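PDB 3HIU: uncharacterized protein from Xanthomonas campestris pv. campestris, which is of unknown function but belongs to the DUF892 family of the ferritin-like clan and folds as a four-helix bundle that pairs into a dimer. Local coordinates for residues Arg4-Tyr15 / Gln57-Pro68; Met28-Leu38 / Glu92-Ser100. All coordinates share one frame; numbering follows the deposited sequence.

Contact 1: residues Arg4-Tyr15 / Gln57-Pro68; sequences RERLVKWLQDAY and QRCLELLNGSIP. With EDO (1,2-ethanediol), chain R.
Leu-60 projects as a knob into a hole made by Val-8, Leu-11, Gln-12 and Tyr-15, evidence that these antiparallel helices of a ferritin-like four-helix bundle interlock; their axes run 150° apart and approach to 9.7 Å. Its CD2 branch does most of the work, lying 3.4 Å from Gln-12 CG. Packing is tight on the buried side: Leu-11 CD1 presses on Cys-59 CB at 3.5 Å, and the CD1 methyls of Leu-7 and Leu-63 meet at the same 3.5 Å, both inside normal carbon-carbon contact. Past the helix end the chain reverses through Asn-64, at positive phi, and Gly-65 follows in extended conformation, its backbone packing directly on Val-8 with CA 3.4 Å from CG1.

The outer side is more mixed, and loosens at the exposed Asn-64 and Ser-66. Gln-12 turns CG to the side opposite its own carbonyl carbon (chi1 -73°) and extends from there, which carries NE2 out to Ser-66 O: 2.8 Å, nearly straight at 169°, the acceptor in the amide plane while the donor stands above the carbonyl plane. At one end Ile-67 CG2 makes a CH-pi contact over a face of the Tyr-15 ring, 3.8 Å from its centroid, and Gln-57 CB approaches the same ring obliquely. At the other, the bent chain of Arg-4 crosses Leu-63, with NE 3.2 Å from CD2 and the guanidinium face turned toward the leucine backbone; Asn-64 lies at the edge of that group, donor beside donor, without a hydrogen bond.

Beneath this surface Leu-7 and Leu-11 also touch Leu-114 of helix 94-120, and Cys-59 rests on Val-126 and Ile-129 of helix 124-159. On a separate flank of helix 2-28, Arg-6 and Trp-10 bind Asp-91 of the second subunit.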
loop_
_atom_site.group_PDB
_atom_site.type_symbol
_atom_site.label_atom_id
_atom_site.label_comp_id
_atom_site.label_asym_id
_atom_site.label_seq_id
_atom_site.Cartn_x
_atom_site.Cartn_y
_atom_site.Cartn_z
ATOM N N ARG B 4 -12.633 5.078 23.968
ATOM C CA ARG B 4 -12.857 6.301 23.210
ATOM C C ARG B 4 -11.554 6.881 22.718
ATOM O O ARG B 4 -11.455 7.315 21.574
ATOM C CB ARG B 4 -13.565 7.369 24.035
ATOM C CG ARG B 4 -13.460 8.750 23.401
ATOM C CD ARG B 4 -14.395 9.758 24.044
ATOM N NE ARG B 4 -15.806 9.414 23.868
ATOM C CZ ARG B 4 -16.812 10.213 24.208
ATOM N NH1 ARG B 4 -16.558 11.402 24.730
ATOM N NH2 ARG B 4 -18.067 9.825 24.019
ATOM N N GLU B 5 -10.557 6.900 23.590
ATOM C CA GLU B 5 -9.305 7.572 23.263
ATOM C C GLU B 5 -8.359 6.750 22.379
ATOM O O GLU B 5 -7.371 7.278 21.878
ATOM C CB GLU B 5 -8.615 8.098 24.531
ATOM C CG GLU B 5 -8.712 9.627 24.742
ATOM C CD GLU B 5 -10.111 10.209 24.529
ATOM O OE1 GLU B 5 -10.593 10.957 25.406
ATOM O OE2 GLU B 5 -10.728 9.934 23.479
ATOM N N ARG B 6 -8.658 5.471 22.175
ATOM C CA ARG B 6 -7.963 4.715 21.136
ATOM C C ARG B 6 -8.636 4.961 19.785
ATOM O O ARG B 6 -7.972 5.122 18.767
ATOM C CB ARG B 6 -7.952 3.222 21.447
ATOM C CG ARG B 6 -7.595 2.365 20.239
ATOM C CD ARG B 6 -6.200 2.696 19.749
ATOM N NE ARG B 6 -5.221 2.435 20.795
ATOM C CZ ARG B 6 -3.993 2.941 20.819
ATOM N NH1 ARG B 6 -3.175 2.636 21.819
ATOM N NH2 ARG B 6 -3.587 3.751 19.851
ATOM N N LEU B 7 -9.964 4.979 19.792
ATOM C CA LEU B 7 -10.767 5.321 18.625
ATOM C C LEU B 7 -10.360 6.716 18.139
ATOM O O LEU B 7 -10.078 6.920 16.958
ATOM C CB LEU B 7 -12.251 5.318 19.015
ATOM C CG LEU B 7 -13.349 4.972 18.007
ATOM C CD1 LEU B 7 -14.651 5.626 18.418
ATOM C CD2 LEU B 7 -12.969 5.396 16.610
ATOM N N VAL B 8 -10.332 7.669 19.069
ATOM C CA VAL B 8 -9.894 9.038 18.799
ATOM C C VAL B 8 -8.458 9.075 18.264
ATOM O O VAL B 8 -8.147 9.817 17.323
ATOM C CB VAL B 8 -9.981 9.901 20.071
ATOM C CG1 VAL B 8 -9.278 11.226 19.869
ATOM C CG2 VAL B 8 -11.441 10.111 20.478
ATOM N N LYS B 9 -7.590 8.267 18.871
ATOM C CA LYS B 9 -6.207 8.110 18.419
ATOM C C LYS B 9 -6.087 7.701 16.934
ATOM O O LYS B 9 -5.332 8.321 16.175
ATOM C CB LYS B 9 -5.493 7.096 19.312
ATOM C CG LYS B 9 -3.992 7.259 19.363
ATOM C CD LYS B 9 -3.318 6.464 18.267
ATOM C CE LYS B 9 -1.845 6.824 18.143
ATOM N NZ LYS B 9 -1.308 6.321 16.846
ATOM N N TRP B 10 -6.828 6.662 16.530
ATOM C CA TRP B 10 -6.818 6.176 15.144
ATOM C C TRP B 10 -7.625 7.068 14.219
ATOM O O TRP B 10 -7.303 7.197 13.038
ATOM C CB TRP B 10 -7.297 4.723 15.063
ATOM C CG TRP B 10 -6.325 3.803 15.704
ATOM C CD1 TRP B 10 -5.055 4.099 16.035
ATOM C CD2 TRP B 10 -6.533 2.433 16.077
ATOM N NE1 TRP B 10 -4.444 3.008 16.602
ATOM C CE2 TRP B 10 -5.332 1.968 16.632
ATOM C CE3 TRP B 10 -7.614 1.557 15.991
ATOM C CZ2 TRP B 10 -5.178 0.669 17.109
ATOM C CZ3 TRP B 10 -7.457 0.261 16.461
ATOM C CH2 TRP B 10 -6.252 -0.167 17.012
ATOM N N LEU B 11 -8.662 7.702 14.748
ATOM C CA LEU B 11 -9.381 8.709 13.975
ATOM C C LEU B 11 -8.460 9.872 13.555
ATOM O O LEU B 11 -8.532 10.352 12.422
ATOM C CB LEU B 11 -10.592 9.229 14.754
ATOM C CG LEU B 11 -11.886 8.420 14.653
ATOM C CD1 LEU B 11 -13.005 9.135 15.406
ATOM C CD2 LEU B 11 -12.281 8.170 13.192
ATOM N N GLN B 12 -7.598 10.316 14.470
ATOM C CA GLN B 12 -6.646 11.384 14.176
ATOM C C GLN B 12 -5.596 11.001 13.128
ATOM O O GLN B 12 -5.245 11.819 12.283
ATOM C CB GLN B 12 -5.967 11.871 15.460
ATOM C CG GLN B 12 -6.881 12.698 16.358
ATOM C CD GLN B 12 -6.261 12.991 17.699
ATOM O OE1 GLN B 12 -5.523 12.173 18.245
ATOM N NE2 GLN B 12 -6.554 14.161 18.242
ATOM N N ASP B 13 -5.093 9.766 13.194
ATOM C CA ASP B 13 -4.147 9.259 12.197
ATOM C C ASP B 13 -4.774 9.383 10.813
ATOM O O ASP B 13 -4.189 9.958 9.899
ATOM C CB ASP B 13 -3.787 7.785 12.464
ATOM C CG ASP B 13 -2.881 7.600 13.676
ATOM O OD1 ASP B 13 -2.207 8.564 14.085
ATOM O OD2 ASP B 13 -2.835 6.481 14.222
ATOM N N ALA B 14 -5.981 8.843 10.680
ATOM C CA ALA B 14 -6.705 8.831 9.410
ATOM C C ALA B 14 -6.984 10.231 8.883
ATOM O O ALA B 14 -6.830 10.490 7.692
ATOM C CB ALA B 14 -8.016 8.056 9.549
ATOM N N TYR B 15 -7.410 11.128 9.766
ATOM C CA TYR B 15 -7.701 12.490 9.354
ATOM C C TYR B 15 -6.486 13.053 8.633
ATOM O O TYR B 15 -6.608 13.742 7.623
ATOM C CB TYR B 15 -8.041 13.361 10.563
ATOM C CG TYR B 15 -8.354 14.792 10.186
ATOM C CD1 TYR B 15 -9.650 15.176 9.871
ATOM C CD2 TYR B 15 -7.353 15.755 10.125
ATOM C CE1 TYR B 15 -9.946 16.480 9.516
ATOM C CE2 TYR B 15 -7.640 17.065 9.772
ATOM C CZ TYR B 15 -8.940 17.419 9.469
ATOM O OH TYR B 15 -9.243 18.714 9.118
ATOM N N GLN B 57 -13.599 14.220 10.819
ATOM C CA GLN B 57 -13.517 15.332 11.775
ATOM C C GLN B 57 -14.792 15.466 12.583
ATOM O O GLN B 57 -14.748 15.808 13.765
ATOM C CB GLN B 57 -13.226 16.661 11.088
ATOM C CG GLN B 57 -13.745 17.844 11.880
ATOM C CD GLN B 57 -13.059 19.139 11.527
ATOM O OE1 GLN B 57 -12.229 19.188 10.621
ATOM N NE2 GLN B 57 -13.398 20.201 12.248
ATOM N N ARG B 58 -15.927 15.215 11.938
ATOM C CA ARG B 58 -17.184 15.135 12.655
ATOM C C ARG B 58 -17.099 14.072 13.752
ATOM O O ARG B 58 -17.700 14.217 14.827
ATOM C CB ARG B 58 -18.324 14.830 11.696
ATOM C CG ARG B 58 -18.586 15.948 10.711
ATOM C CD ARG B 58 -20.054 15.991 10.306
ATOM N NE ARG B 58 -20.606 14.648 10.134
ATOM C CZ ARG B 58 -20.756 14.033 8.962
ATOM N NH1 ARG B 58 -21.266 12.809 8.914
ATOM N NH2 ARG B 58 -20.402 14.644 7.836
ATOM N N CYS B 59 -16.339 13.014 13.479
ATOM C CA CYS B 59 -16.139 11.938 14.445
ATOM C C CYS B 59 -15.169 12.338 15.556
ATOM O O CYS B 59 -15.269 11.860 16.685
ATOM C CB CYS B 59 -15.642 10.671 13.743
ATOM S SG CYS B 59 -16.888 9.812 12.750
ATOM N N LEU B 60 -14.231 13.220 15.238
ATOM C CA LEU B 60 -13.299 13.719 16.245
ATOM C C LEU B 60 -13.960 14.798 17.109
ATOM O O LEU B 60 -13.683 14.912 18.305
ATOM C CB LEU B 60 -12.015 14.250 15.591
ATOM C CG LEU B 60 -10.915 13.229 15.269
ATOM C CD1 LEU B 60 -9.864 13.821 14.321
ATOM C CD2 LEU B 60 -10.266 12.698 16.554
ATOM N N GLU B 61 -14.842 15.582 16.498
ATOM C CA GLU B 61 -15.599 16.586 17.232
ATOM C C GLU B 61 -16.611 15.929 18.173
ATOM O O GLU B 61 -16.803 16.379 19.300
ATOM C CB GLU B 61 -16.270 17.563 16.260
ATOM C CG GLU B 61 -15.260 18.467 15.566
ATOM C CD GLU B 61 -15.821 19.221 14.375
ATOM O OE1 GLU B 61 -16.779 18.730 13.744
ATOM O OE2 GLU B 61 -15.290 20.305 14.063
ATOM N N LEU B 62 -17.236 14.852 17.714
ATOM C CA LEU B 62 -18.161 14.089 18.546
ATOM C C LEU B 62 -17.543 13.529 19.841
ATOM O O LEU B 62 -18.146 13.629 20.912
ATOM C CB LEU B 62 -18.786 12.940 17.744
ATOM C CG LEU B 62 -19.415 11.824 18.592
ATOM C CD1 LEU B 62 -20.663 12.341 19.324
ATOM C CD2 LEU B 62 -19.733 10.570 17.773
ATOM N N LEU B 63 -16.359 12.927 19.741
ATOM C CA LEU B 63 -15.765 12.211 20.874
ATOM C C LEU B 63 -14.790 13.086 21.666
ATOM O O LEU B 63 -14.052 12.593 22.523
ATOM C CB LEU B 63 -15.051 10.941 20.389
ATOM C CG LEU B 63 -15.905 9.863 19.715
ATOM C CD1 LEU B 63 -15.087 9.063 18.716
ATOM C CD2 LEU B 63 -16.528 8.953 20.752
ATOM N N ASN B 64 -14.779 14.382 21.360
ATOM C CA ASN B 64 -13.939 15.341 22.081
ATOM C C ASN B 64 -12.451 15.277 21.703
ATOM O O ASN B 64 -11.642 16.058 22.207
ATOM C CB ASN B 64 -14.112 15.197 23.602
ATOM C CG ASN B 64 -15.550 15.417 24.062
ATOM O OD1 ASN B 64 -16.274 16.265 23.530
ATOM N ND2 ASN B 64 -15.964 14.657 25.071
ATOM N N GLY B 65 -12.091 14.352 20.821
ATOM C CA GLY B 65 -10.732 14.286 20.323
ATOM C C GLY B 65 -10.455 15.447 19.388
ATOM O O GLY B 65 -11.299 15.829 18.576
ATOM N N SER B 66 -9.264 16.019 19.500
ATOM C CA SER B 66 -8.918 17.185 18.697
ATOM C C SER B 66 -8.594 16.828 17.245
ATOM O O SER B 66 -8.452 15.654 16.887
ATOM C CB SER B 66 -7.776 17.987 19.343
ATOM O OG SER B 66 -6.663 17.170 19.666
ATOM N N ILE B 67 -8.481 17.861 16.419
ATOM C CA ILE B 67 -8.311 17.694 14.987
ATOM C C ILE B 67 -6.892 18.061 14.570
ATOM O O ILE B 67 -6.521 19.231 14.588
ATOM C CB ILE B 67 -9.316 18.554 14.215
ATOM C CG1 ILE B 67 -10.733 17.999 14.383
ATOM C CG2 ILE B 67 -8.951 18.598 12.740
ATOM C CD1 ILE B 67 -11.229 17.926 15.812
ATOM N N PRO B 68 -6.097 17.047 14.184
ATOM C CA PRO B 68 -4.663 17.103 13.849
ATOM C C PRO B 68 -4.158 18.383 13.139
ATOM O O PRO B 68 -4.876 19.002 12.348
ATOM C CB PRO B 68 -4.481 15.867 12.960
ATOM C CG PRO B 68 -5.470 14.875 13.519
ATOM C CD PRO B 68 -6.644 15.684 14.028
HETATM C C1 EDO R . -4.280 5.252 23.631
HETATM O O1 EDO R . -4.416 6.400 22.789
HETATM C C2 EDO R . -2.839 5.141 24.127
HETATM O O2 EDO R . -2.669 3.911 24.847
#

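Contact 2: residues Met28-Leu38 / Glu92-Ser100; sequences MASRIEHYPEL and EVTKGVGIS. With EDO (1,2-ethanediol), chain K; EDO (1,2-ethanediol), chain P.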
loop_
_atom_site.group_PDB
_atom_site.type_symbol
_atom_site.label_atom_id
_atom_site.label_comp_id
_atom_site.label_asym_id
_atom_site.label_seq_id
_atom_site.Cartn_x
_atom_site.Cartn_y
_atom_site.Cartn_z
HETATM N N MSE B 28 -1.025 14.066 -8.293
HETATM C CA MSE B 28 -0.840 13.042 -9.316
HETATM C C MSE B 28 -1.711 13.413 -10.507
HETATM O O MSE B 28 -1.373 13.126 -11.657
HETATM C CB MSE B 28 -1.216 11.656 -8.805
HETATM C CG MSE B 28 -0.403 10.524 -9.425
HETATM SE SE MSE B 28 1.377 10.235 -8.626
HETATM C CE MSE B 28 2.413 11.627 -9.512
ATOM N N ALA B 29 -2.831 14.066 -10.214
ATOM C CA ALA B 29 -3.741 14.556 -11.240
ATOM C C ALA B 29 -3.056 15.569 -12.155
ATOM O O ALA B 29 -3.315 15.600 -13.359
ATOM C CB ALA B 29 -4.972 15.168 -10.599
ATOM N N SER B 30 -2.175 16.387 -11.580
ATOM C CA SER B 30 -1.473 17.434 -12.330
ATOM C C SER B 30 -0.486 16.930 -13.395
ATOM O O SER B 30 -0.180 17.650 -14.350
ATOM C CB SER B 30 -0.753 18.388 -11.372
ATOM O OG SER B 30 -1.656 19.337 -10.833
ATOM N N ARG B 31 0.003 15.703 -13.239
ATOM C CA ARG B 31 1.052 15.180 -14.114
ATOM C C ARG B 31 0.526 14.377 -15.291
ATOM O O ARG B 31 1.298 13.983 -16.156
ATOM C CB ARG B 31 2.005 14.293 -13.317
ATOM C CG ARG B 31 2.775 15.002 -12.223
ATOM C CD ARG B 31 3.479 13.981 -11.347
ATOM N NE ARG B 31 4.682 14.513 -10.715
ATOM C CZ ARG B 31 5.858 14.618 -11.326
ATOM N NH1 ARG B 31 5.989 14.239 -12.590
ATOM N NH2 ARG B 31 6.904 15.112 -10.678
ATOM N N ILE B 32 -0.781 14.121 -15.318
ATOM C CA ILE B 32 -1.362 13.241 -16.335
ATOM C C ILE B 32 -1.686 13.947 -17.651
ATOM O O ILE B 32 -2.504 14.872 -17.692
ATOM C CB ILE B 32 -2.626 12.540 -15.834
ATOM C CG1 ILE B 32 -2.294 11.598 -14.670
ATOM C CG2 ILE B 32 -3.291 11.785 -16.981
ATOM C CD1 ILE B 32 -3.528 11.006 -13.962
ATOM N N GLU B 33 -1.053 13.482 -18.726
ATOM C CA GLU B 33 -1.255 14.060 -20.040
ATOM C C GLU B 33 -1.946 13.075 -20.946
ATOM O O GLU B 33 -2.579 13.467 -21.913
ATOM C CB GLU B 33 0.085 14.406 -20.672
ATOM C CG GLU B 33 1.098 15.002 -19.723
ATOM C CD GLU B 33 2.478 15.140 -20.354
ATOM O OE1 GLU B 33 3.097 14.104 -20.691
ATOM O OE2 GLU B 33 2.942 16.290 -20.508
ATOM N N HIS B 34 -1.807 11.789 -20.643
ATOM C CA HIS B 34 -2.160 10.760 -21.616
ATOM C C HIS B 34 -3.258 9.747 -21.196
ATOM O O HIS B 34 -3.519 8.779 -21.918
ATOM C CB HIS B 34 -0.888 10.016 -22.085
ATOM C CG HIS B 34 0.157 10.902 -22.709
ATOM N ND1 HIS B 34 1.502 10.793 -22.413
ATOM C CD2 HIS B 34 0.057 11.904 -23.619
ATOM C CE1 HIS B 34 2.180 11.687 -23.112
ATOM N NE2 HIS B 34 1.328 12.375 -23.849
ATOM N N TYR B 35 -3.903 9.963 -20.050
ATOM C CA TYR B 35 -4.931 9.029 -19.576
ATOM C C TYR B 35 -6.117 9.762 -18.993
ATOM O O TYR B 35 -6.272 9.837 -17.778
ATOM C CB TYR B 35 -4.363 8.086 -18.519
ATOM C CG TYR B 35 -3.007 7.568 -18.881
ATOM C CD1 TYR B 35 -2.865 6.399 -19.602
ATOM C CD2 TYR B 35 -1.865 8.268 -18.525
ATOM C CE1 TYR B 35 -1.620 5.931 -19.952
ATOM C CE2 TYR B 35 -0.615 7.811 -18.874
ATOM C CZ TYR B 35 -0.496 6.641 -19.585
ATOM O OH TYR B 35 0.749 6.177 -19.932
ATOM N N PRO B 36 -6.972 10.295 -19.867
ATOM C CA PRO B 36 -8.134 11.076 -19.437
ATOM C C PRO B 36 -8.968 10.326 -18.397
ATOM O O PRO B 36 -9.533 10.952 -17.502
ATOM C CB PRO B 36 -8.931 11.262 -20.740
ATOM C CG PRO B 36 -7.927 11.128 -21.822
ATOM C CD PRO B 36 -6.924 10.119 -21.327
ATOM N N GLU B 37 -9.047 9.005 -18.513
ATOM C CA GLU B 37 -9.828 8.224 -17.574
ATOM C C GLU B 37 -9.140 8.307 -16.223
ATOM O O GLU B 37 -9.736 8.726 -15.234
ATOM C CB GLU B 37 -9.922 6.772 -18.028
ATOM C CG GLU B 37 -11.332 6.208 -18.033
ATOM C CD GLU B 37 -12.171 6.765 -19.171
ATOM O OE1 GLU B 37 -12.390 6.035 -20.162
ATOM O OE2 GLU B 37 -12.600 7.936 -19.081
ATOM N N LEU B 38 -7.874 7.911 -16.196
ATOM C CA LEU B 38 -7.070 7.965 -14.985
ATOM C C LEU B 38 -7.309 9.292 -14.301
ATOM O O LEU B 38 -7.888 9.352 -13.216
ATOM C CB LEU B 38 -5.593 7.849 -15.340
ATOM C CG LEU B 38 -4.661 6.990 -14.504
ATOM C CD1 LEU B 38 -3.249 7.453 -14.774
ATOM C CD2 LEU B 38 -4.991 7.041 -13.008
ATOM N N GLU B 92 7.107 8.658 -13.922
ATOM C CA GLU B 92 6.341 9.080 -12.747
ATOM C C GLU B 92 4.869 8.646 -12.742
ATOM O O GLU B 92 4.261 8.545 -11.677
ATOM C CB GLU B 92 6.468 10.593 -12.509
ATOM C CG GLU B 92 5.392 11.438 -13.179
ATOM C CD GLU B 92 5.865 12.081 -14.465
ATOM O OE1 GLU B 92 7.095 12.122 -14.687
ATOM O OE2 GLU B 92 5.009 12.548 -15.253
ATOM N N VAL B 93 4.308 8.378 -13.923
ATOM C CA VAL B 93 2.893 8.004 -14.033
ATOM C C VAL B 93 2.614 6.512 -13.780
ATOM O O VAL B 93 1.626 6.176 -13.128
ATOM C CB VAL B 93 2.291 8.420 -15.393
ATOM C CG1 VAL B 93 2.591 7.367 -16.457
ATOM C CG2 VAL B 93 0.785 8.639 -15.265
ATOM N N THR B 94 3.469 5.627 -14.299
ATOM C CA THR B 94 3.346 4.194 -14.032
ATOM C C THR B 94 3.521 3.946 -12.540
ATOM O O THR B 94 2.802 3.155 -11.927
ATOM C CB THR B 94 4.392 3.358 -14.822
ATOM O OG1 THR B 94 4.406 2.017 -14.329
ATOM C CG2 THR B 94 5.780 3.922 -14.652
ATOM N N LYS B 95 4.478 4.648 -11.956
ATOM C CA LYS B 95 4.822 4.430 -10.567
ATOM C C LYS B 95 3.901 5.209 -9.647
ATOM O O LYS B 95 3.857 4.948 -8.455
ATOM C CB LYS B 95 6.285 4.796 -10.324
ATOM C CG LYS B 95 7.265 3.942 -11.132
ATOM C CD LYS B 95 6.859 2.469 -11.109
ATOM C CE LYS B 95 7.976 1.565 -11.614
ATOM N NZ LYS B 95 7.597 0.124 -11.553
ATOM N N GLY B 96 3.164 6.163 -10.203
ATOM C CA GLY B 96 2.175 6.898 -9.433
ATOM C C GLY B 96 0.948 6.035 -9.249
ATOM O O GLY B 96 0.323 6.021 -8.192
ATOM N N VAL B 97 0.610 5.292 -10.295
ATOM C CA VAL B 97 -0.486 4.339 -10.222
ATOM C C VAL B 97 -0.149 3.204 -9.245
ATOM O O VAL B 97 -1.042 2.585 -8.664
ATOM C CB VAL B 97 -0.827 3.796 -11.618
ATOM C CG1 VAL B 97 -1.965 2.786 -11.547
ATOM C CG2 VAL B 97 -1.175 4.954 -12.555
ATOM N N GLY B 98 1.144 2.956 -9.046
ATOM C CA GLY B 98 1.599 1.960 -8.093
ATOM C C GLY B 98 1.553 2.428 -6.640
ATOM O O GLY B 98 1.102 1.709 -5.745
ATOM N N ILE B 99 2.029 3.640 -6.391
ATOM C CA ILE B 99 1.943 4.193 -5.054
ATOM C C ILE B 99 0.478 4.498 -4.741
ATOM O O ILE B 99 0.031 4.323 -3.612
ATOM C CB ILE B 99 2.763 5.488 -4.934
ATOM C CG1 ILE B 99 4.152 5.310 -5.544
ATOM C CG2 ILE B 99 2.877 5.913 -3.483
ATOM C CD1 ILE B 99 4.899 6.619 -5.721
ATOM N N SER B 100 -0.263 4.954 -5.751
ATOM C CA SER B 100 -1.681 5.273 -5.584
ATOM C C SER B 100 -2.398 4.077 -5.028
ATOM O O SER B 100 -3.236 4.188 -4.134
ATOM C CB SER B 100 -2.329 5.623 -6.920
ATOM O OG SER B 100 -2.100 6.964 -7.275
HETATM C C1 EDO K . -6.341 5.180 -18.262
HETATM O O1 EDO K . -7.147 5.248 -17.092
HETATM C C2 EDO K . -7.092 5.863 -19.399
HETATM O O2 EDO K . -7.266 7.242 -19.080
HETATM C C1 EDO P . 2.524 10.107 -19.115
HETATM O O1 EDO P . 2.827 8.708 -19.065
HETATM C C2 EDO P . 1.556 10.495 -18.007
HETATM O O2 EDO P . 0.651 11.465 -18.533
HETATM O O HOH W 1 4.002 12.826 -18.360
#
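Met-28, present as selenomethionine, lays its selenium over the backbone of Gly-96, SE to CA 3.5 Å, where the end of helix 2-28 meets the start of helix 94-120 in the ferritin-like four-helix bundle. Bends at chi2 and chi3 (81° and -81°) fold the chain so that SE comes this close to the glycine backbone.

Val-93 packs against the connecting loop. Its CG2 methyl, placed opposite the backbone N by chi1 of 84°, collects three protein partners: Tyr-35 CE2 at 4.0 Å, approached obliquely to the ring, with Ile-32 CG1 and Leu-38 CD1 slightly farther off. An ethanediol, probably from the crystallisation liquor, lies between Val-93 and the loop, and its O2 accepts a bond from Glu-33 N at 2.6 Å. One turn on, Leu-38 CD1 touches Val-97 CG2 at 3.9 Å. Leu-38 and Tyr-35 also rest on Ile-151 of helix 124-159.

The outer edge is polar and less certain. Arg-31 and Glu-92 form a salt bridge, but the arginine is poorly ordered and its NH1 is modelled too close to the glutamate, making the detail doubtful. A water donates to both Glu-33 OE1 and Glu-92 OE2, linking two acidic groups. Within helix 94-120, Gly-96 O is gripped from opposite faces of its plane, by Ser-100 N at 2.7 Å and Ser-100 OG at 2.8 Å.

How the contacts relate
From the N terminus, helix 2-28 supplies segment 4-15 first and then leads into 28-38, the turn that starts helix 36-62. Contact 1 closes when the far end of that second helix and the loop after it return to 4-15, 42 residues on. Contact 2 closes later, when 92-100 opens helix 94-120 against the turn at 28-38. The segments therefore alternate and the two closures cross. Their centres lie 32 Å apart on opposite sides of the chain's centre, so helix 36-62 spans the bundle between them. Contact 1 pairs the first two helices at one end; contact 2 joins their connection to the third helix at the other.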